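Local coordinates for ABC transporter ATP-binding/permease protein Rv1747 (Mycobacterium tuberculosis, PDB 6CCD), which helps move an unknown substrate across the mycobacterial membrane by ATP-driven transport, this piece being its first FHA domain, a phosphothreonine-binding module, at residues Q55-A60 / V78-D83. Numbering follows the deposited sequence. Where two conformers were deposited one is given.
Sequences QGRWVA and VVDIYD
A60 and V79 face each other as a hydrogen-bonded antiparallel pair in the mixed sheet of the FHA beta sandwich, where 78-81 is an edge strand within this chain, beside strand 57-62. A60 N donates to V79 O (2.9 Å) and V79 N returns a bond to A60 O (2.8 Å). Next along, I81 N reaches W58 O at 2.9 Å. Beyond it the strands diverge, and a water takes over, accepting from W58 N and donating to I81 O.

On the outer face V59 and D80 form a non-hydrogen-bonded pair, V59 CG1 lying 3.3 Å from D80 OD1 while V59 CB packs on V78 CG2; branched valines suit the extended backbone, and D80 supplies a charge for R57. In one of its two modelled conformers R57, long enough to reach past the separating backbones, bends at chi3 (55°) into a salt bridge whose hydrogen bond is long and weak (R57 NH2 to D80 OD1, 3.3 Å), the oxygen at the guanidinium edge. The Y82 ring, inclined 63° to this guanidinium, brings CE1 over its centre, 3.3 Å from R57 CZ.

The inward face is apolar: I81 CD1 lies 4.2 Å from the small A60 CB, and both residues pack on F99 of strand 96-101, in the other sheet. W58, its CG beside the backbone N (chi1 -78°), carries its indole away from 78-81, where the ring meets F53 edge-to-face and NE1 hydrogen-bonds to P8 O.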
loop_
_atom_site.group_PDB
_atom_site.type_symbol
_atom_site.label_atom_id
_atom_site.label_comp_id
_atom_site.label_asym_id
_atom_site.label_seq_id
_atom_site.Cartn_x
_atom_site.Cartn_y
_atom_site.Cartn_z
ATOM N N GLN A 55 7.890 -13.223 5.545
ATOM C CA GLN A 55 8.543 -13.435 6.831
ATOM C C GLN A 55 7.616 -13.042 7.973
ATOM O O GLN A 55 7.979 -12.260 8.860
ATOM C CB GLN A 55 9.856 -12.649 6.888
ATOM C CG GLN A 55 10.867 -13.120 5.828
ATOM C CD GLN A 55 12.104 -12.226 5.737
ATOM O OE1 GLN A 55 12.987 -12.287 6.586
ATOM N NE2 GLN A 55 12.165 -11.390 4.698
ATOM N N GLY A 56 6.384 -13.541 7.906
ATOM C CA GLY A 56 5.459 -13.421 9.015
ATOM C C GLY A 56 4.704 -12.116 9.171
ATOM O O GLY A 56 3.973 -11.947 10.147
ATOM N N ARG A 57 4.858 -11.203 8.218
ATOM C CA ARG A 57 4.168 -9.923 8.309
ATOM C C ARG A 57 3.821 -9.344 6.945
ATOM O O ARG A 57 4.476 -9.644 5.942
ATOM C CB ARG A 57 5.018 -8.907 9.072
ATOM C CG ARG A 57 6.200 -8.385 8.261
ATOM C CD ARG A 57 6.974 -7.350 9.032
ATOM N NE ARG A 57 7.391 -7.885 10.325
ATOM C CZ ARG A 57 8.397 -7.408 11.042
ATOM N NH1 ARG A 57 8.696 -7.965 12.207
ATOM N NH2 ARG A 57 9.102 -6.376 10.593
ATOM N N TRP A 58 2.792 -8.501 6.923
ATOM C CA TRP A 58 2.454 -7.737 5.736
ATOM C C TRP A 58 3.418 -6.578 5.587
ATOM O O TRP A 58 3.767 -5.935 6.578
ATOM C CB TRP A 58 1.016 -7.213 5.810
ATOM C CG TRP A 58 0.002 -8.258 5.497
ATOM C CD1 TRP A 58 -0.743 -8.977 6.386
ATOM C CD2 TRP A 58 -0.367 -8.723 4.191
ATOM N NE1 TRP A 58 -1.556 -9.866 5.712
ATOM C CE2 TRP A 58 -1.346 -9.723 4.365
ATOM C CE3 TRP A 58 0.021 -8.377 2.895
ATOM C CZ2 TRP A 58 -1.935 -10.383 3.293
ATOM C CZ3 TRP A 58 -0.552 -9.042 1.831
ATOM C CH2 TRP A 58 -1.528 -10.031 2.036
ATOM N N VAL A 59 3.855 -6.313 4.356
ATOM C CA VAL A 59 4.662 -5.133 4.088
ATOM C C VAL A 59 4.138 -4.358 2.889
ATOM O O VAL A 59 3.580 -4.935 1.964
ATOM C CB VAL A 59 6.149 -5.490 3.844
ATOM C CG1 VAL A 59 6.782 -5.986 5.125
ATOM C CG2 VAL A 59 6.294 -6.530 2.726
ATOM N N ALA A 60 4.310 -3.040 2.925
ATOM C CA ALA A 60 4.088 -2.191 1.763
ATOM C C ALA A 60 5.440 -1.760 1.223
ATOM O O ALA A 60 6.216 -1.140 1.936
ATOM C CB ALA A 60 3.251 -0.969 2.118
ATOM N N VAL A 78 10.069 0.884 2.502
ATOM C CA VAL A 78 9.169 -0.187 2.911
ATOM C C VAL A 78 8.471 0.216 4.206
ATOM O O VAL A 78 9.047 0.936 5.034
ATOM C CB VAL A 78 9.931 -1.546 3.084
ATOM C CG1 VAL A 78 10.975 -1.468 4.188
ATOM C CG2 VAL A 78 8.960 -2.687 3.345
ATOM N N VAL A 79 7.217 -0.200 4.358
ATOM C CA VAL A 79 6.525 -0.028 5.635
ATOM C C VAL A 79 6.083 -1.386 6.162
ATOM O O VAL A 79 5.431 -2.152 5.445
ATOM C CB VAL A 79 5.300 0.918 5.511
ATOM C CG1 VAL A 79 4.432 0.857 6.765
ATOM C CG2 VAL A 79 5.754 2.344 5.234
ATOM N N ASP A 80 6.455 -1.693 7.403
ATOM C CA ASP A 80 6.007 -2.924 8.045
ATOM C C ASP A 80 4.618 -2.688 8.652
ATOM O O ASP A 80 4.394 -1.715 9.372
ATOM C CB ASP A 80 7.005 -3.396 9.117
ATOM C CG ASP A 80 8.366 -3.783 8.531
ATOM O OD1 ASP A 80 8.450 -4.763 7.758
ATOM O OD2 ASP A 80 9.364 -3.104 8.850
ATOM N N ILE A 81 3.685 -3.577 8.331
ATOM C CA ILE A 81 2.310 -3.472 8.802
ATOM C C ILE A 81 1.989 -4.562 9.830
ATOM O O ILE A 81 1.630 -5.682 9.461
ATOM C CB ILE A 81 1.327 -3.594 7.621
ATOM C CG1 ILE A 81 1.770 -2.689 6.466
ATOM C CG2 ILE A 81 -0.098 -3.309 8.078
ATOM C CD1 ILE A 81 1.102 -3.026 5.122
ATOM N N TYR A 82 2.099 -4.235 11.110
ATOM C CA TYR A 82 1.893 -5.223 12.175
ATOM C C TYR A 82 0.425 -5.381 12.555
ATOM O O TYR A 82 -0.072 -6.497 12.701
ATOM C CB TYR A 82 2.694 -4.837 13.417
ATOM C CG TYR A 82 4.168 -4.713 13.152
ATOM C CD1 TYR A 82 4.993 -5.824 13.203
ATOM C CD2 TYR A 82 4.733 -3.488 12.832
ATOM C CE1 TYR A 82 6.344 -5.717 12.955
ATOM C CE2 TYR A 82 6.082 -3.371 12.579
ATOM C CZ TYR A 82 6.883 -4.489 12.641
ATOM O OH TYR A 82 8.232 -4.373 12.389
ATOM N N ASP A 83 -0.263 -4.259 12.731
ATOM C CA ASP A 83 -1.678 -4.298 13.079
ATOM C C ASP A 83 -2.490 -3.302 12.265
ATOM O O ASP A 83 -3.459 -3.663 11.597
ATOM C CB ASP A 83 -1.882 -4.018 14.565
ATOM C CG ASP A 83 -3.347 -4.070 14.964
ATOM O OD1 ASP A 83 -3.943 -5.169 14.908
ATOM O OD2 ASP A 83 -3.911 -3.011 15.315
HETATM O O HOH W 1 1.096 -8.259 9.280
#